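Side-chain contacts in pectate lyase/Amb allergen (Acidovorax citrulli, PDB 4HWV), which probably cleaves pectate by calcium-dependent beta-elimination, as a secreted member of polysaccharide lyase family 1: residues Leu21-Thr24 against Gly25-His29; Gln37-Ala41 against Glu42-Thr46; Ile161-Pro164 against Asp165-Leu169; Ile195-Arg198 against Asn199-Phe202. All blocks are in the same frame, centred on the assembly; numbering follows the deposited sequence. Where two conformers were deposited one is given.

Contact 1. Residues Leu21-Thr24 against Gly25-His29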
ATOM      1  N   LEU A  21     -10.713  24.498  18.331  1.00  6.31           N
ATOM      2  CA  LEU A  21     -12.099  24.632  18.765  1.00  5.94           C
ATOM      3  C   LEU A  21     -13.067  23.927  17.827  1.00  5.75           C
ATOM      4  O   LEU A  21     -12.805  23.789  16.620  1.00  6.65           O
ATOM      5  CB  LEU A  21     -12.476  26.102  18.848  1.00  7.96           C
ATOM      6  CG  LEU A  21     -11.607  26.817  19.866  1.00 10.60           C
ATOM      7  CD1 LEU A  21     -11.961  28.292  19.875  1.00 11.50           C
ATOM      8  CD2 LEU A  21     -11.788  26.215  21.244  1.00 11.86           C
ATOM      9  N   GLY A  22     -14.177  23.468  18.399  1.00  5.49           N
ATOM     10  CA  GLY A  22     -15.242  22.872  17.619  1.00  5.35           C
ATOM     11  C   GLY A  22     -15.734  21.534  18.123  1.00  4.72           C
ATOM     12  O   GLY A  22     -16.641  20.956  17.525  1.00  5.43           O
ATOM     13  N   ALA A  23     -15.165  21.026  19.214  1.00  4.12           N
ATOM     14  CA  ALA A  23     -15.591  19.732  19.740  1.00  4.84           C
ATOM     15  C   ALA A  23     -17.098  19.680  19.961  1.00  5.22           C
ATOM     16  O   ALA A  23     -17.716  20.625  20.438  1.00  6.59           O
ATOM     17  CB  ALA A  23     -14.838  19.407  21.031  1.00  5.50           C
ATOM     18  N   THR A  24     -17.670  18.554  19.564  1.00  4.37           N
ATOM     19  CA  THR A  24     -19.088  18.264  19.703  1.00  4.90           C
ATOM     20  C   THR A  24     -19.238  16.923  20.416  1.00  5.21           C
ATOM     21  O   THR A  24     -18.239  16.269  20.737  1.00  5.56           O
ATOM     22  CB  THR A  24     -19.712  18.119  18.305  1.00  5.51           C
ATOM     23  OG1 THR A  24     -18.879  17.245  17.534  1.00  6.08           O
ATOM     24  CG2 THR A  24     -19.850  19.466  17.609  1.00  6.40           C
ATOM     25  N   GLY A  25     -20.473  16.485  20.645  1.00  5.39           N
ATOM     26  CA  GLY A  25     -20.708  15.171  21.231  1.00  5.44           C
ATOM     27  C   GLY A  25     -20.154  15.029  22.637  1.00  4.26           C
ATOM     28  O   GLY A  25     -20.066  16.005  23.376  1.00  4.57           O
ATOM     29  N   TRP A  26     -19.820  13.808  23.037  1.00  2.93           N
ATOM     30  CA  TRP A  26     -19.423  13.598  24.414  1.00  4.13           C
ATOM     31  C   TRP A  26     -18.177  14.414  24.803  1.00  4.61           C
ATOM     32  O   TRP A  26     -18.040  14.812  25.956  1.00  4.95           O
ATOM     33  CB  TRP A  26     -19.173  12.121  24.654  1.00  5.02           C
ATOM     34  CG  TRP A  26     -20.361  11.275  25.012  1.00  4.42           C
ATOM     35  CD1 TRP A  26     -20.757  10.130  24.369  1.00  4.66           C
ATOM     36  CD2 TRP A  26     -21.236  11.424  26.145  1.00  4.65           C
ATOM     37  NE1 TRP A  26     -21.826   9.568  25.023  1.00  5.11           N
ATOM     38  CE2 TRP A  26     -22.133  10.325  26.124  1.00  5.14           C
ATOM     39  CE3 TRP A  26     -21.335  12.361  27.192  1.00  4.92           C
ATOM     40  CZ2 TRP A  26     -23.126  10.152  27.094  1.00  5.76           C
ATOM     41  CZ3 TRP A  26     -22.316  12.175  28.155  1.00  5.87           C
ATOM     42  CH2 TRP A  26     -23.196  11.085  28.095  1.00  6.09           C
ATOM     43  N   ALA A  27     -17.274  14.672  23.860  1.00  4.64           N
ATOM     44  CA  ALA A  27     -16.089  15.492  24.149  1.00  4.61           C
ATOM     45  C   ALA A  27     -16.453  16.932  24.548  1.00  5.12           C
ATOM     46  O   ALA A  27     -15.625  17.653  25.111  1.00  6.27           O
ATOM     47  CB  ALA A  27     -15.133  15.513  22.968  1.00  4.01           C
ATOM     48  N   SER A  28     -17.671  17.365  24.227  1.00  5.01           N
ATOM     49  CA  SER A  28     -18.118  18.717  24.577  1.00  6.27           C
ATOM     50  C   SER A  28     -18.877  18.768  25.903  1.00  6.76           C
ATOM     51  O   SER A  28     -19.250  19.847  26.359  1.00  8.10           O
ATOM     52  CB  SER A  28     -18.971  19.298  23.452  1.00  7.47           C
ATOM     53  OG  SER A  28     -20.281  18.741  23.417  1.00  8.98           O
ATOM     54  N   HIS A  29     -19.103  17.616  26.531  1.00  7.26           N
ATOM     55  CA  HIS A  29     -19.907  17.572  27.743  1.00  8.99           C
ATOM     56  C   HIS A  29     -19.031  17.808  28.962  1.00 12.03           C
ATOM     57  O   HIS A  29     -17.911  17.337  29.000  1.00 15.04           O
ATOM     58  CB  HIS A  29     -20.586  16.206  27.842  1.00  8.56           C
ATOM     59  CG  HIS A  29     -21.441  16.070  29.059  1.00  8.00           C
ATOM     60  ND1 HIS A  29     -22.756  16.489  29.105  1.00  8.72           N
ATOM     61  CD2 HIS A  29     -21.142  15.627  30.304  1.00  8.24           C
ATOM     62  CE1 HIS A  29     -23.233  16.285  30.321  1.00  8.85           C
ATOM     63  NE2 HIS A  29     -22.274  15.767  31.069  1.00  8.37           N
TER

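Contact 2. Residues Gln37-Ala41 against Glu42-Thr46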
ATOM      1  N   GLN A  37      -5.543  24.806  22.997  1.00  4.44           N
ATOM      2  CA  GLN A  37      -5.986  26.154  22.642  1.00  5.49           C
ATOM      3  C   GLN A  37      -5.484  27.170  23.669  1.00  6.46           C
ATOM      4  O   GLN A  37      -5.611  26.952  24.879  1.00  7.69           O
ATOM      5  CB  GLN A  37      -7.509  26.198  22.587  1.00  5.72           C
ATOM      6  CG  GLN A  37      -8.100  27.504  22.013  1.00  5.81           C
ATOM      7  CD  GLN A  37      -8.020  27.602  20.493  1.00  7.42           C
ATOM      8  OE1 GLN A  37      -7.696  26.647  19.789  1.00  7.44           O
ATOM      9  NE2 GLN A  37      -8.303  28.783  19.981  1.00 10.86           N
ATOM     10  N   GLY A  38      -4.925  28.277  23.190  1.00  6.97           N
ATOM     11  CA  GLY A  38      -4.406  29.308  24.081  1.00  7.86           C
ATOM     12  C   GLY A  38      -2.993  29.062  24.599  1.00  8.01           C
ATOM     13  O   GLY A  38      -2.485  29.827  25.430  1.00  8.45           O
ATOM     14  N   ALA A  39      -2.347  28.001  24.120  1.00  6.86           N
ATOM     15  CA  ALA A  39      -0.966  27.690  24.499  1.00  6.96           C
ATOM     16  C   ALA A  39      -0.048  28.888  24.397  1.00  7.08           C
ATOM     17  O   ALA A  39      -0.170  29.704  23.482  1.00  7.86           O
ATOM     18  CB  ALA A  39      -0.420  26.554  23.620  1.00  7.20           C
ATOM     19  N   ALA A  40       0.914  28.940  25.312  1.00  6.37           N
ATOM     20  CA  ALA A  40       1.972  29.929  25.241  1.00  7.61           C
ATOM     21  C   ALA A  40       2.773  29.735  23.953  1.00  7.24           C
ATOM     22  O   ALA A  40       2.861  28.627  23.401  1.00  6.98           O
ATOM     23  CB  ALA A  40       2.903  29.792  26.447  1.00  8.58           C
ATOM     24  N   ALA A  41       3.409  30.802  23.498  1.00  7.47           N
ATOM     25  CA  ALA A  41       4.282  30.739  22.333  1.00  8.19           C
ATOM     26  C   ALA A  41       5.384  29.697  22.545  1.00  6.96           C
ATOM     27  O   ALA A  41       5.719  28.956  21.610  1.00  7.22           O
ATOM     28  CB  ALA A  41       4.878  32.104  22.043  1.00  8.83           C
ATOM     29  N   GLU A  42       5.890  29.568  23.773  1.00  7.19           N
ATOM     30  CA  GLU A  42       6.979  28.614  24.004  1.00  7.58           C
ATOM     31  C   GLU A  42       6.517  27.181  24.014  1.00  6.30           C
ATOM     32  O   GLU A  42       7.329  26.276  24.068  1.00  7.49           O
ATOM     33  CB  GLU A  42       7.798  28.925  25.275  1.00  8.70           C
ATOM     34  CG  GLU A  42       7.145  28.640  26.629  1.00 10.94           C
ATOM     35  CD  GLU A  42       8.155  28.676  27.786  1.00 12.83           C
ATOM     36  OE1 GLU A  42       9.316  29.095  27.573  1.00 13.44           O
ATOM     37  OE2 GLU A  42       7.787  28.272  28.920  1.00 15.26           O
ATOM     38  N   ARG A  43       5.201  26.970  23.973  1.00  5.79           N
ATOM     39  CA  ARG A  43       4.653  25.634  23.823  1.00  6.57           C
ATOM     40  C   ARG A  43       3.857  25.510  22.527  1.00  5.62           C
ATOM     41  O   ARG A  43       2.911  24.734  22.434  1.00  6.12           O
ATOM     42  CB  ARG A  43       3.822  25.265  25.037  1.00  8.15           C
ATOM     43  CG  ARG A  43       4.708  25.038  26.263  1.00 11.54           C
ATOM     44  CD  ARG A  43       3.930  24.545  27.459  1.00 14.88           C
ATOM     45  NE  ARG A  43       4.832  23.876  28.390  1.00 19.34           N
ATOM     46  CZ  ARG A  43       5.678  24.496  29.205  1.00 23.18           C
ATOM     47  NH1 ARG A  43       5.738  25.819  29.235  1.00 25.20           N
ATOM     48  NH2 ARG A  43       6.472  23.778  29.990  1.00 24.59           N
ATOM     49  N   THR A  44       4.286  26.253  21.513  1.00  5.66           N
ATOM     50  CA  THR A  44       3.752  26.142  20.156  1.00  6.42           C
ATOM     51  C   THR A  44       4.901  25.716  19.260  1.00  5.91           C
ATOM     52  O   THR A  44       5.932  26.380  19.183  1.00  7.22           O
ATOM     53  CB  THR A  44       3.133  27.472  19.708  1.00  7.94           C
ATOM     54  OG1 THR A  44       2.082  27.814  20.617  1.00  9.66           O
ATOM     55  CG2 THR A  44       2.573  27.384  18.297  1.00  8.65           C
ATOM     56  N   TYR A  45       4.740  24.565  18.618  1.00  4.66           N
ATOM     57  CA  TYR A  45       5.846  23.933  17.906  1.00  4.25           C
ATOM     58  C   TYR A  45       5.430  23.461  16.519  1.00  4.62           C
ATOM     59  O   TYR A  45       4.261  23.107  16.290  1.00  5.96           O
ATOM     60  CB  TYR A  45       6.292  22.675  18.648  1.00  4.51           C
ATOM     61  CG  TYR A  45       6.517  22.779  20.144  1.00  4.67           C
ATOM     62  CD1 TYR A  45       7.783  22.999  20.662  1.00  5.27           C
ATOM     63  CD2 TYR A  45       5.466  22.584  21.046  1.00  4.86           C
ATOM     64  CE1 TYR A  45       8.002  23.036  22.039  1.00  6.02           C
ATOM     65  CE2 TYR A  45       5.670  22.607  22.418  1.00  5.21           C
ATOM     66  CZ  TYR A  45       6.943  22.837  22.896  1.00  5.77           C
ATOM     67  OH  TYR A  45       7.153  22.833  24.247  1.00  6.79           O
ATOM     68  N   THR A  46       6.388  23.426  15.600  1.00  4.94           N
ATOM     69  CA  THR A  46       6.201  22.757  14.310  1.00  5.38           C
ATOM     70  C   THR A  46       7.221  21.619  14.265  1.00  4.91           C
ATOM     71  O   THR A  46       8.418  21.851  14.439  1.00  6.33           O
ATOM     72  CB  THR A  46       6.415  23.711  13.135  1.00  6.52           C
ATOM     73  OG1 THR A  46       5.517  24.804  13.259  1.00  9.62           O
ATOM     74  CG2 THR A  46       6.169  23.001  11.804  1.00  6.34           C
TER

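Contact 3. Residues Ile161-Pro164 against Asp165-Leu169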
ATOM      1  N   ILE A 161       3.884   6.463  21.546  1.00  4.65           N
ATOM      2  CA  ILE A 161       4.221   7.838  21.874  1.00  4.65           C
ATOM      3  C   ILE A 161       3.216   8.370  22.893  1.00  4.22           C
ATOM      4  O   ILE A 161       2.007   8.410  22.621  1.00  4.95           O
ATOM      5  CB  ILE A 161       4.177   8.737  20.612  1.00  5.52           C
ATOM      6  CG1 ILE A 161       5.077   8.192  19.495  1.00  6.65           C
ATOM      7  CG2 ILE A 161       4.533  10.175  20.977  1.00  7.25           C
ATOM      8  CD1 ILE A 161       6.569   8.197  19.812  1.00  7.31           C
ATOM      9  N   SER A 162       3.695   8.755  24.069  1.00  4.76           N
ATOM     10  CA  SER A 162       2.831   9.237  25.138  0.50  4.23           C
ATOM     11  C   SER A 162       2.365  10.677  24.887  1.00  4.59           C
ATOM     12  O   SER A 162       3.186  11.585  24.694  1.00  5.82           O
ATOM     13  CB  SER A 162       3.592   9.164  26.464  0.50  4.30           C
ATOM     14  OG  SER A 162       2.759   9.547  27.532  0.50  3.98           O
ATOM     15  N   VAL A 163       1.052  10.885  24.903  1.00  3.72           N
ATOM     16  CA  VAL A 163       0.489  12.230  24.717  1.00  4.11           C
ATOM     17  C   VAL A 163      -0.067  12.746  26.040  1.00  4.15           C
ATOM     18  O   VAL A 163      -0.932  12.114  26.638  1.00  4.89           O
ATOM     19  CB  VAL A 163      -0.625  12.230  23.647  1.00  4.04           C
ATOM     20  CG1 VAL A 163      -1.192  13.627  23.459  1.00  5.05           C
ATOM     21  CG2 VAL A 163      -0.075  11.689  22.324  1.00  4.87           C
ATOM     22  N   PRO A 164       0.440  13.888  26.520  1.00  3.70           N
ATOM     23  CA  PRO A 164       0.029  14.414  27.830  1.00  4.44           C
ATOM     24  C   PRO A 164      -1.188  15.342  27.751  1.00  4.65           C
ATOM     25  O   PRO A 164      -1.730  15.601  26.677  1.00  5.12           O
ATOM     26  CB  PRO A 164       1.263  15.216  28.261  1.00  4.72           C
ATOM     27  CG  PRO A 164       1.741  15.816  26.951  1.00  4.69           C
ATOM     28  CD  PRO A 164       1.520  14.701  25.922  1.00  4.24           C
ATOM     29  N   ASP A 165      -1.609  15.850  28.906  1.00  4.59           N
ATOM     30  CA  ASP A 165      -2.758  16.748  29.013  1.00  4.24           C
ATOM     31  C   ASP A 165      -2.618  17.973  28.135  1.00  3.99           C
ATOM     32  O   ASP A 165      -1.511  18.457  27.870  1.00  4.83           O
ATOM     33  CB  ASP A 165      -2.906  17.265  30.447  1.00  5.02           C
ATOM     34  CG  ASP A 165      -2.962  16.143  31.465  1.00  6.41           C
ATOM     35  OD1 ASP A 165      -1.923  15.480  31.677  1.00  7.89           O
ATOM     36  OD2 ASP A 165      -4.039  15.921  32.052  1.00  7.62           O
ATOM     37  N   ASN A 166      -3.767  18.505  27.731  1.00  4.43           N
ATOM     38  CA  ASN A 166      -3.820  19.834  27.135  1.00  4.19           C
ATOM     39  C   ASN A 166      -2.960  19.932  25.886  1.00  3.63           C
ATOM     40  O   ASN A 166      -2.173  20.857  25.714  1.00  4.48           O
ATOM     41  CB  ASN A 166      -3.442  20.913  28.157  1.00  4.85           C
ATOM     42  CG  ASN A 166      -4.287  20.847  29.408  1.00  5.30           C
ATOM     43  OD1 ASN A 166      -5.509  20.804  29.337  1.00  5.55           O
ATOM     44  ND2 ASN A 166      -3.633  20.841  30.563  1.00  6.27           N
ATOM     45  N   THR A 167      -3.140  18.960  24.998  1.00  3.48           N
ATOM     46  CA  THR A 167      -2.331  18.873  23.799  1.00  3.54           C
ATOM     47  C   THR A 167      -3.188  18.934  22.560  1.00  3.55           C
ATOM     48  O   THR A 167      -4.182  18.204  22.454  1.00  4.02           O
ATOM     49  CB  THR A 167      -1.554  17.542  23.780  1.00  3.86           C
ATOM     50  OG1 THR A 167      -0.707  17.485  24.933  1.00  3.94           O
ATOM     51  CG2 THR A 167      -0.690  17.415  22.518  1.00  4.49           C
ATOM     52  N   SER A 168      -2.787  19.781  21.618  1.00  3.77           N
ATOM     53  CA  SER A 168      -3.313  19.733  20.258  1.00  3.63           C
ATOM     54  C   SER A 168      -2.251  19.257  19.281  1.00  3.52           C
ATOM     55  O   SER A 168      -1.128  19.778  19.288  1.00  4.48           O
ATOM     56  CB  SER A 168      -3.798  21.111  19.815  1.00  3.96           C
ATOM     57  OG  SER A 168      -4.925  21.487  20.590  1.00  4.37           O
ATOM     58  N   LEU A 169      -2.609  18.260  18.468  1.00  3.18           N
ATOM     59  CA  LEU A 169      -1.789  17.815  17.348  1.00  3.65           C
ATOM     60  C   LEU A 169      -2.547  18.218  16.098  1.00  3.31           C
ATOM     61  O   LEU A 169      -3.658  17.717  15.857  1.00  4.61           O
ATOM     62  CB  LEU A 169      -1.587  16.299  17.366  1.00  5.25           C
ATOM     63  CG  LEU A 169      -0.867  15.751  18.594  1.00  7.02           C
ATOM     64  CD1 LEU A 169      -0.906  14.234  18.616  1.00  8.48           C
ATOM     65  CD2 LEU A 169       0.567  16.199  18.625  1.00  9.31           C
TER

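Contact 4. Residues Ile195-Arg198 against Asn199-Phe202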
ATOM      1  N   ILE A 195      -7.462  16.636  24.921  1.00  3.83           N
ATOM      2  CA  ILE A 195      -6.583  16.413  23.770  1.00  3.62           C
ATOM      3  C   ILE A 195      -7.379  16.589  22.484  1.00  3.15           C
ATOM      4  O   ILE A 195      -8.515  16.101  22.380  1.00  4.03           O
ATOM      5  CB  ILE A 195      -5.947  15.006  23.834  1.00  4.16           C
ATOM      6  CG1 ILE A 195      -4.938  14.936  24.990  1.00  4.90           C
ATOM      7  CG2 ILE A 195      -5.282  14.646  22.501  1.00  4.98           C
ATOM      8  CD1 ILE A 195      -4.522  13.508  25.368  1.00  5.34           C
ATOM      9  N   VAL A 196      -6.799  17.328  21.524  1.00  2.49           N
ATOM     10  CA  VAL A 196      -7.414  17.559  20.224  1.00  2.72           C
ATOM     11  C   VAL A 196      -6.432  17.092  19.147  1.00  2.83           C
ATOM     12  O   VAL A 196      -5.237  17.420  19.201  1.00  3.28           O
ATOM     13  CB  VAL A 196      -7.737  19.053  20.032  1.00  3.31           C
ATOM     14  CG1 VAL A 196      -8.102  19.345  18.560  1.00  4.48           C
ATOM     15  CG2 VAL A 196      -8.840  19.493  20.996  1.00  4.15           C
ATOM     16  N   ILE A 197      -6.936  16.324  18.174  1.00  2.53           N
ATOM     17  CA  ILE A 197      -6.099  15.808  17.094  1.00  2.71           C
ATOM     18  C   ILE A 197      -6.837  16.066  15.786  1.00  2.89           C
ATOM     19  O   ILE A 197      -7.959  15.581  15.620  1.00  3.20           O
ATOM     20  CB  ILE A 197      -5.827  14.272  17.274  1.00  3.40           C
ATOM     21  CG1 ILE A 197      -5.090  14.016  18.602  1.00  3.97           C
ATOM     22  CG2 ILE A 197      -5.049  13.710  16.099  1.00  4.08           C
ATOM     23  CD1 ILE A 197      -4.962  12.557  18.975  1.00  4.47           C
ATOM     24  N   ARG A 198      -6.247  16.855  14.879  1.00  2.73           N
ATOM     25  CA  ARG A 198      -6.927  17.232  13.633  1.00  3.27           C
ATOM     26  C   ARG A 198      -5.986  17.282  12.440  1.00  2.88           C
ATOM     27  O   ARG A 198      -4.811  17.602  12.568  1.00  3.41           O
ATOM     28  CB  ARG A 198      -7.570  18.627  13.732  1.00  3.77           C
ATOM     29  CG  ARG A 198      -8.402  18.833  14.977  1.00  4.54           C
ATOM     30  CD  ARG A 198      -8.991  20.225  14.995  1.00  4.49           C
ATOM     31  NE  ARG A 198     -10.146  20.357  14.106  1.00  4.19           N
ATOM     32  CZ  ARG A 198     -10.745  21.512  13.851  1.00  4.55           C
ATOM     33  NH1 ARG A 198     -10.230  22.652  14.314  1.00  6.13           N
ATOM     34  NH2 ARG A 198     -11.845  21.525  13.114  1.00  5.37           N
ATOM     35  N   ASN A 199      -6.548  16.996  11.264  1.00  3.51           N
ATOM     36  CA  ASN A 199      -5.903  17.255   9.989  1.00  3.11           C
ATOM     37  C   ASN A 199      -4.635  16.454   9.734  1.00  2.73           C
ATOM     38  O   ASN A 199      -3.759  16.916   9.009  1.00  3.51           O
ATOM     39  CB  ASN A 199      -5.629  18.750   9.792  1.00  3.16           C
ATOM     40  CG  ASN A 199      -5.436  19.103   8.328  1.00  3.30           C
ATOM     41  OD1 ASN A 199      -6.133  18.558   7.470  1.00  3.88           O
ATOM     42  ND2 ASN A 199      -4.504  20.019   8.033  1.00  4.18           N
ATOM     43  N   ILE A 200      -4.574  15.228  10.263  1.00  3.05           N
ATOM     44  CA  ILE A 200      -3.410  14.357  10.080  1.00  3.21           C
ATOM     45  C   ILE A 200      -3.870  13.085   9.377  1.00  3.38           C
ATOM     46  O   ILE A 200      -4.973  12.570   9.629  1.00  3.38           O
ATOM     47  CB  ILE A 200      -2.778  14.010  11.448  1.00  3.34           C
ATOM     48  CG1 ILE A 200      -2.237  15.284  12.089  1.00  4.10           C
ATOM     49  CG2 ILE A 200      -1.668  12.949  11.323  1.00  3.97           C
ATOM     50  CD1 ILE A 200      -2.067  15.192  13.590  1.00  4.45           C
ATOM     51  N   THR A 201      -3.033  12.589   8.472  1.00  3.37           N
ATOM     52  CA  THR A 201      -3.235  11.257   7.897  1.00  3.55           C
ATOM     53  C   THR A 201      -2.364  10.256   8.654  1.00  3.74           C
ATOM     54  O   THR A 201      -1.137  10.355   8.627  1.00  4.53           O
ATOM     55  CB  THR A 201      -2.907  11.266   6.399  1.00  4.20           C
ATOM     56  OG1 THR A 201      -3.876  12.080   5.748  1.00  4.96           O
ATOM     57  CG2 THR A 201      -2.983   9.868   5.790  1.00  4.63           C
ATOM     58  N   PHE A 202      -3.020   9.313   9.340  1.00  3.70           N
ATOM     59  CA  PHE A 202      -2.368   8.291  10.140  1.00  3.68           C
ATOM     60  C   PHE A 202      -2.349   7.006   9.315  1.00  3.62           C
ATOM     61  O   PHE A 202      -3.393   6.604   8.796  1.00  4.74           O
ATOM     62  CB  PHE A 202      -3.181   8.037  11.411  1.00  3.75           C
ATOM     63  CG  PHE A 202      -3.124   9.138  12.428  1.00  3.40           C
ATOM     64  CD1 PHE A 202      -2.126   9.118  13.400  1.00  3.75           C
ATOM     65  CD2 PHE A 202      -4.057  10.173  12.435  1.00  3.87           C
ATOM     66  CE1 PHE A 202      -2.054  10.105  14.356  1.00  4.37           C
ATOM     67  CE2 PHE A 202      -3.989  11.174  13.412  1.00  3.63           C
ATOM     68  CZ  PHE A 202      -2.999  11.138  14.367  1.00  4.16           C
TER

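Contact 1. Residues Leu21-Thr24 against Gly25-His29
A23 and S28 face each other across a tight bend, each with its CB bond aimed at the partner's segment. The carbonyl oxygen A23 O comes up against S28 CB at 3.5 Å, while the methyl of A23 meets the methyl of A27 more loosely, CB to CB at 4.4 Å. S28 lies over the chain between them: its OG stands 3.7 Å from T24 C, above the backbone rather than beside it. With OG tucked between the backbone N and the carbonyl carbon (chi1 75°), the hydroxyl turns back to the start of the 3-10 turn 26-28, and S28 OG gives its proton to G25 O at 2.7 Å, in the carbonyl plane and on a lone pair. S28 N also reaches G25 O, at 2.9 Å, so two donors of one residue grip a single oxygen. T24 turns its side chain the other way, and its OG1 pairs with H327. The bend rests on the parallel strands 290-293 and 324-327: T291 OG1 bridges T24 O and A27 N, T325 OG1 meets W26 N, and the indole of W26 reaches on to F459 and Y460.

Contact 2. Residues Gln37-Ala41 against Glu42-Thr46
R43 begins its course beside A40: its CB lies 3.9 Å from A40 O, the same oxygen that R43 N engages at 2.9 Å, an i to i+3 bond of the short 3-10-like turn at A41-E42. From CB the side chain leaves the turn. CG is anti to the carbonyl carbon (chi1 -71°), and the chain runs extended through CD to NE, passing A77 and K79. At NE it forms a salt bridge with D75. The guanidinium then reaches back to its own neighbour, with R43 NH1 3.2 Å from E42 OE2; E42 meets it by sending CG between its backbone N and carbonyl carbon and stretching out beyond.

T44 closes the other side of the bend. T44 N bonds A41 O at 3.1 Å, repeating the turn one residue on, and its CB sits 3.5 Å from that oxygen. T44 OG1 is 3.0 Å from A40 O, a bond left unsettled because another acceptor competes for the proton. After this turn the chain enters strand 44-47, which runs parallel to strand 79-83. The contact is thus polar and lies at the surface: the backbone bonds fix the bend, while the arginine, paired with two carboxylates, probably stays charged and offsets part of theirs.

Contact 3. Residues Ile161-Pro164 against Asp165-Leu169
T167 puts OG1 beside its backbone N (chi1 -60°), which leaves CG2 anti to that nitrogen and sends the two branches to different partners in 161-164. The hydroxyl goes to P164 and the methyl to V163. V163 reciprocates by holding CG1 anti to its own N (chi1 -180°), and V163 CG1 meets T167 CG2 at 3.9 Å, the two side chains slanting past each other. T167 OG1 donates to P164 O at 2.8 Å, from above the carbonyl plane, 57° out of it. T167 OG1 also stands 3.6 Å from P164 CG, with the proline ring and the threonine side chain crossing at about a right angle. K79 NZ is a second partner of OG1, so the oxygen can give one bond and receive another.

This is a corner of the right-handed parallel beta-helix. Strand 160-163, which pairs with 182-185, turns at P164-N166 into strand 167-171, which lies between 79-83 and 192-198. N166 makes the bend with left-handed backbone angles, and its OD1 bonds N194 ND2 at the corresponding bend of the next coil. D165 points away from the corner and accepts a hydrogen bond from A193 N at OD2, whereas its own buried amide N finds no partner. L57 of helix 50-57 packs on both P164 and T167.

Contact 4. Residues Ile195-Arg198 against Asn199-Phe202
R198 ends an extended run, 195-198, and N199 breaks it: the latter's backbone switches to left-handed angles (65°/32°), after which I200 is extended again and strand 201-203 sets off in a new direction. The bend brings R198 O close to the side chain of I200, whose CG1 lies 3.5 Å from it, and folds I197 and F202 onto the same inner side. With CG1 beside its backbone N (chi1 -61°), I197 has CG2 anti to it, which carries that methyl to the phenyl ring of F202. I197 CG2 arrives at the ring's edge, close to its plane, 3.7 Å from F202 CZ and 3.8 Å from F202 CE2; the two side chains cross at about a right angle. I200 takes a different approach. Its CG2 lies 3.6 Å above one face of the F202 ring, offset to the rim, while I200 CD1 touches I197 CG2 at 4.2 Å.

Such inward-pointing clusters, repeated coil after coil, form the core of a parallel beta-helix, and here the F202 ring stacks on F244 of the following coil. That coil also sends N242 to the bend, where its amide pairs with both I197 O and I200 N. N199, with N242 in the same place one coil on, is consistent with the asparagine ladder of pectate lyases. R198 and the end of N199 lead away from this cluster. R198 forms a salt bridge with D240 and bonds D19 O through NH1, while N199 ND2 reaches G171 O and G173 O on the preceding coil.

Along the chain the contacts follow in the order 1, 2, 3, 4, none nested in another. Contacts 3 and 4 sit on successive coils of the beta-helix, their centres about 11 Å apart, and are joined directly where strands 167-171 and 192-198 run side by side: L169 N to V196 O and L169 O to R198 N, each 2.9 Å, are probable hydrogen bonds. Contact 2, about 12 Å from contact 3 between centres, leads into strand 44-47, which reaches 167-171 by way of 79-83. Contact 1 belongs to the N-terminal segment laid over later coils, and L21 touches both Q37 and R198. The early part of the chain thus lies against the coils, Q37 packing near S168.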